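Local coordinates for protein adhesin (Streptococcus sanguinis SK1 = NCTC 7863, PDB 6VU6) that binds sialylated glycans through its Siglec-like domains and so probably attaches the bacterium to host glycoproteins, at residues A[38-43]-A[98-103]. Numbering follows the deposited sequence.
Sequences VIVRNI and KYVRAE. With GAL (beta-D-galactopyranose), chain C; SIA (N-acetyl-alpha-neuraminic acid), chain B.
Residues 38-41 run antiparallel to 98-103 at the edge of a sheet, where Ile-39 with Arg-101 and Arg-41 with Tyr-99 form hydrogen-bonded pairs; the bond from Tyr-99 N to Arg-41 O is 2.9 Å and nearly straight at 171°. Val-38, Val-40, Val-100 and Ala-102 share the inward face: beta-branched valines suit an extended backbone, and Val-38 and Val-40 pack against strands 58-61 and 76-83 of the facing sheet, with Val-40 CG2 4.4 Å from Val-100 CG2. On the other face the guanidinium groups of Arg-41 and Arg-101 meet obliquely, their several N-H groups serving many acceptors. A water accepting from both bridges Arg-41 NH2 and Arg-101 NH1, while Asp-47 forms a salt bridge with Arg-101 and carbonyls of Ala-46 and Thr-110 take further N-H groups, probably easing the like charges. This is the beta-sandwich of a Siglec-like domain, whose sialoglycan site includes Lys-98 and Tyr-99. Tyrosine offers both an apolar face and a hydroxyl: branched Ile-43, turned by chi2 of 61°, lays CD1 over the ring, 4.0 Å from its centroid, and OH shares a 2.8 Å hydrogen bond with galactose O6. Long enough to reach the sugar, Lys-98 runs alongside Asn-42 until NZ donates to OD1 at 2.7 Å, from above the amide plane, and to sialic acid O8 at 3.0 Å; Asn-42, acceptor and donor at once, gives ND2 to the Asp-53 carboxylate, whose backbone O takes Lys-98 NZ.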
# COMPACT_ATOMS: atom_id res chain seq x y z
N VAL A 38 -40.20 21.09 -32.36
CA VAL A 38 -39.22 20.00 -32.60
C VAL A 38 -39.94 18.68 -32.30
O VAL A 38 -40.62 18.61 -31.30
CB VAL A 38 -37.90 20.19 -31.84
CG1 VAL A 38 -36.94 19.05 -32.09
CG2 VAL A 38 -37.24 21.49 -32.21
N ILE A 39 -39.78 17.70 -33.15
CA ILE A 39 -40.56 16.46 -33.06
C ILE A 39 -39.64 15.27 -33.29
O ILE A 39 -38.71 15.36 -34.10
CB ILE A 39 -41.70 16.46 -34.11
CG1 ILE A 39 -42.85 17.37 -33.68
CG2 ILE A 39 -42.24 15.06 -34.40
CD1 ILE A 39 -43.82 17.64 -34.81
N VAL A 40 -39.90 14.16 -32.59
CA VAL A 40 -39.20 12.88 -32.79
C VAL A 40 -40.24 11.80 -33.07
O VAL A 40 -41.24 11.71 -32.36
CB VAL A 40 -38.37 12.48 -31.55
CG1 VAL A 40 -37.54 11.22 -31.85
CG2 VAL A 40 -37.51 13.64 -31.08
N ARG A 41 -40.01 10.97 -34.10
CA ARG A 41 -41.08 10.06 -34.49
C ARG A 41 -40.57 8.87 -35.28
O ARG A 41 -39.49 8.91 -35.88
CB ARG A 41 -42.13 10.81 -35.30
CG ARG A 41 -41.58 11.56 -36.52
CD ARG A 41 -42.20 10.98 -37.77
NE ARG A 41 -43.15 11.86 -38.40
CZ ARG A 41 -44.08 11.46 -39.26
NH1 ARG A 41 -44.21 10.18 -39.59
NH2 ARG A 41 -44.87 12.37 -39.80
N ASN A 42 -41.36 7.79 -35.25
CA ASN A 42 -41.22 6.68 -36.21
C ASN A 42 -41.38 7.17 -37.65
O ASN A 42 -42.10 8.13 -37.90
CB ASN A 42 -42.30 5.63 -35.96
CG ASN A 42 -42.10 4.88 -34.67
OD1 ASN A 42 -41.25 5.24 -33.86
ND2 ASN A 42 -42.87 3.82 -34.47
N ILE A 43 -40.77 6.46 -38.55
CA ILE A 43 -40.87 6.83 -39.98
C ILE A 43 -42.30 6.69 -40.48
O ILE A 43 -42.71 7.56 -41.18
CB ILE A 43 -39.87 6.07 -40.87
CG1 ILE A 43 -40.01 6.51 -42.32
CG2 ILE A 43 -40.02 4.58 -40.72
CD1 ILE A 43 -39.73 7.95 -42.58
N LYS A 98 -34.96 6.65 -35.57
CA LYS A 98 -36.04 7.65 -35.33
C LYS A 98 -35.71 8.95 -36.06
O LYS A 98 -34.57 9.28 -36.17
CB LYS A 98 -36.32 7.84 -33.85
CG LYS A 98 -36.69 6.58 -33.08
CD LYS A 98 -37.78 5.77 -33.67
CE LYS A 98 -37.87 4.36 -33.14
NZ LYS A 98 -39.08 3.66 -33.55
N TYR A 99 -36.73 9.64 -36.49
CA TYR A 99 -36.64 10.82 -37.36
C TYR A 99 -36.96 12.11 -36.61
O TYR A 99 -37.87 12.16 -35.86
CB TYR A 99 -37.54 10.59 -38.56
CG TYR A 99 -37.02 9.51 -39.44
CD1 TYR A 99 -37.24 8.18 -39.14
CD2 TYR A 99 -36.26 9.81 -40.54
CE1 TYR A 99 -36.75 7.17 -39.94
CE2 TYR A 99 -35.76 8.82 -41.34
CZ TYR A 99 -35.99 7.49 -41.03
OH TYR A 99 -35.45 6.54 -41.81
N VAL A 100 -36.18 13.12 -36.92
CA VAL A 100 -36.30 14.44 -36.26
C VAL A 100 -36.68 15.52 -37.27
O VAL A 100 -36.08 15.61 -38.28
CB VAL A 100 -35.06 14.81 -35.46
CG1 VAL A 100 -35.28 16.14 -34.75
CG2 VAL A 100 -34.70 13.73 -34.47
N ARG A 101 -37.70 16.29 -36.92
CA ARG A 101 -38.20 17.36 -37.76
C ARG A 101 -38.27 18.63 -36.94
O ARG A 101 -38.42 18.58 -35.72
CB ARG A 101 -39.58 16.99 -38.31
CG ARG A 101 -39.64 15.58 -38.90
CD ARG A 101 -40.99 15.25 -39.47
NE ARG A 101 -41.13 15.90 -40.75
CZ ARG A 101 -42.28 16.05 -41.39
NH1 ARG A 101 -43.40 15.59 -40.84
NH2 ARG A 101 -42.31 16.67 -42.56
N ALA A 102 -38.19 19.77 -37.60
CA ALA A 102 -38.38 21.08 -36.95
C ALA A 102 -39.28 21.95 -37.82
O ALA A 102 -39.33 21.73 -39.00
CB ALA A 102 -37.06 21.72 -36.68
N GLU A 103 -39.97 22.91 -37.20
CA GLU A 103 -40.85 23.86 -37.90
C GLU A 103 -40.59 25.28 -37.41
O GLU A 103 -40.67 25.53 -36.25
CB GLU A 103 -42.31 23.52 -37.69
CG GLU A 103 -43.21 24.19 -38.67
CD GLU A 103 -44.67 24.20 -38.26
OE1 GLU A 103 -45.15 25.26 -37.82
OE2 GLU A 103 -45.32 23.16 -38.36
C1 GAL C . -38.77 0.53 -41.27
C2 GAL C . -38.02 -0.57 -40.55
C3 GAL C . -37.05 0.00 -39.54
C4 GAL C . -36.15 1.03 -40.27
C5 GAL C . -37.06 2.10 -40.89
C6 GAL C . -36.38 3.11 -41.78
O2 GAL C . -38.90 -1.49 -39.88
O3 GAL C . -36.25 -1.04 -38.97
O4 GAL C . -35.45 0.37 -41.29
O5 GAL C . -37.96 1.51 -41.78
O6 GAL C . -35.48 3.87 -41.09
C1 SIA B . -35.09 0.38 -37.18
C2 SIA B . -35.84 -0.98 -37.66
C3 SIA B . -35.09 -2.33 -37.51
C4 SIA B . -34.81 -2.72 -36.06
C5 SIA B . -36.12 -2.70 -35.26
C6 SIA B . -36.88 -1.38 -35.55
C7 SIA B . -38.23 -1.25 -34.83
C8 SIA B . -38.94 0.03 -35.30
C9 SIA B . -40.35 0.03 -34.72
C10 SIA B . -36.22 -3.81 -33.08
C11 SIA B . -35.84 -3.79 -31.60
N5 SIA B . -35.81 -2.76 -33.84
O1A SIA B . -33.83 0.45 -37.33
O1B SIA B . -35.83 1.31 -36.69
O4 SIA B . -34.29 -4.04 -35.92
O6 SIA B . -37.11 -1.21 -36.95
O7 SIA B . -39.04 -2.39 -35.03
O8 SIA B . -38.19 1.20 -34.94
O9 SIA B . -40.49 1.20 -33.94
O10 SIA B . -36.85 -4.75 -33.56
O HOH W 1 -44.48 14.92 -38.05